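Side-chain contact in sucrose 6(F)-phosphate phosphorylase (PDB 6S9V), which is an enzyme of the alpha-amylase family, whose catalytic domain is a TIM barrel: residues R442-N445 with A449-G452. Sequence-based numbering, arbitrary orientation.
Sequences RFRN and AFNG
The CD methylene of Arg444 sits over the centre of one face of the Phe450 ring, and the evidence for a CH-pi contact is direct: CD of Arg444 stands 3.4 Å from the centroid of the Phe450 ring, only 5° off the ring normal. The chain of Arg444 gets there by leaving the helix with CG anti to the backbone N and bending at chi2. Beyond CD, CB of Phe450 lies over one face of the guanidinium, toward its rim, 4.1 Å from NH1 of Arg444. The guanidinium plane is turned 16° from that of the ring. No hydrogen bond links the two segments. The guanidinium is instead gripped from elsewhere, NE by the carbonyl O of Phe383 and NH2 by OD1 of Asn19, which should limit its rotation and keep CD over the ring.

Phe443 meets the same ring at its rim. Its CE2 comes within 3.7 Å of CE2 of Phe450, and its CD2 lies near the plane of that ring. The centroids are 5.9 Å apart. With planes at 87° the rings are nearly perpendicular, yet the approach is offset, so the pair is an oblique aromatic contact. Phe384 completes an edge-to-face pair with Phe450, Trp468 also meets its ring, and Cys475 of strand 473-480 touches both phenylalanines.

Through Phe450 the 3-10 turn packs back on helix 432-446, forming a local aromatic core in the link between that helix, which follows the last barrel strand 388-392, and the C-terminal antiparallel sheet that starts at strand 453-456, as in alpha-amylase-family enzymes.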
loop_
_atom_site.group_PDB
_atom_site.type_symbol
_atom_site.label_atom_id
_atom_site.label_comp_id
_atom_site.label_asym_id
_atom_site.label_seq_id
_atom_site.Cartn_x
_atom_site.Cartn_y
_atom_site.Cartn_z
ATOM N N ARG A 442 -16.715 -12.890 -3.954
ATOM C CA ARG A 442 -16.693 -14.290 -4.359
ATOM C C ARG A 442 -17.000 -14.447 -5.844
ATOM O O ARG A 442 -16.435 -15.332 -6.501
ATOM C CB ARG A 442 -17.647 -15.121 -3.501
ATOM C CG ARG A 442 -17.160 -15.226 -2.054
ATOM C CD ARG A 442 -17.554 -16.556 -1.428
ATOM N NE ARG A 442 -18.938 -16.605 -1.007
ATOM C CZ ARG A 442 -19.589 -17.716 -0.681
ATOM N NH1 ARG A 442 -18.992 -18.909 -0.729
ATOM N NH2 ARG A 442 -20.853 -17.625 -0.303
ATOM N N PHE A 443 -17.876 -13.604 -6.396
ATOM C CA PHE A 443 -18.067 -13.626 -7.841
ATOM C C PHE A 443 -16.762 -13.318 -8.568
ATOM O O PHE A 443 -16.403 -14.000 -9.539
ATOM C CB PHE A 443 -19.143 -12.636 -8.277
ATOM C CG PHE A 443 -19.429 -12.691 -9.756
ATOM C CD1 PHE A 443 -20.274 -13.660 -10.273
ATOM C CD2 PHE A 443 -18.823 -11.800 -10.627
ATOM C CE1 PHE A 443 -20.526 -13.737 -11.646
ATOM C CE2 PHE A 443 -19.080 -11.860 -11.995
ATOM C CZ PHE A 443 -19.933 -12.828 -12.499
ATOM N N ARG A 444 -16.027 -12.305 -8.097
ATOM C CA ARG A 444 -14.748 -11.947 -8.710
ATOM C C ARG A 444 -13.710 -13.061 -8.566
ATOM O O ARG A 444 -12.805 -13.179 -9.407
ATOM C CB ARG A 444 -14.248 -10.638 -8.094
ATOM C CG ARG A 444 -12.884 -10.178 -8.546
ATOM C CD ARG A 444 -12.782 -9.993 -10.050
ATOM N NE ARG A 444 -11.471 -9.451 -10.403
ATOM C CZ ARG A 444 -10.340 -10.154 -10.375
ATOM N NH1 ARG A 444 -10.365 -11.429 -10.023
ATOM N NH2 ARG A 444 -9.186 -9.581 -10.693
ATOM N N ASN A 445 -13.808 -13.875 -7.511
ATOM C CA ASN A 445 -12.890 -14.996 -7.343
ATOM C C ASN A 445 -13.315 -16.230 -8.123
ATOM O O ASN A 445 -12.464 -17.053 -8.481
ATOM C CB ASN A 445 -12.766 -15.391 -5.872
ATOM C CG ASN A 445 -12.028 -14.360 -5.063
ATOM O OD1 ASN A 445 -11.308 -13.525 -5.616
ATOM N ND2 ASN A 445 -12.199 -14.407 -3.739
ATOM N N ALA A 449 -14.243 -15.618 -16.342
ATOM C CA ALA A 449 -13.987 -14.618 -17.374
ATOM C C ALA A 449 -12.931 -13.604 -16.950
ATOM O O ALA A 449 -12.246 -13.028 -17.806
ATOM C CB ALA A 449 -15.285 -13.894 -17.741
ATOM N N PHE A 450 -12.796 -13.345 -15.647
ATOM C CA PHE A 450 -11.812 -12.365 -15.196
ATOM C C PHE A 450 -10.390 -12.794 -15.517
ATOM O O PHE A 450 -9.476 -11.966 -15.469
ATOM C CB PHE A 450 -11.945 -12.130 -13.690
ATOM C CG PHE A 450 -13.218 -11.451 -13.303
ATOM C CD1 PHE A 450 -13.415 -10.105 -13.579
ATOM C CD2 PHE A 450 -14.222 -12.154 -12.660
ATOM C CE1 PHE A 450 -14.593 -9.475 -13.221
ATOM C CE2 PHE A 450 -15.402 -11.521 -12.294
ATOM C CZ PHE A 450 -15.588 -10.187 -12.582
ATOM N N ASN A 451 -10.183 -14.064 -15.851
ATOM C CA ASN A 451 -8.873 -14.546 -16.249
ATOM C C ASN A 451 -8.684 -14.542 -17.757
ATOM O O ASN A 451 -7.778 -15.216 -18.257
ATOM C CB ASN A 451 -8.649 -15.944 -15.672
ATOM C CG ASN A 451 -8.563 -15.922 -14.163
ATOM O OD1 ASN A 451 -7.884 -15.074 -13.596
ATOM N ND2 ASN A 451 -9.271 -16.827 -13.506
ATOM N N GLY A 452 -9.514 -13.795 -18.482
ATOM C CA GLY A 452 -9.451 -13.731 -19.926
ATOM C C GLY A 452 -9.208 -12.344 -20.481
ATOM O O GLY A 452 -8.366 -11.594 -19.973
#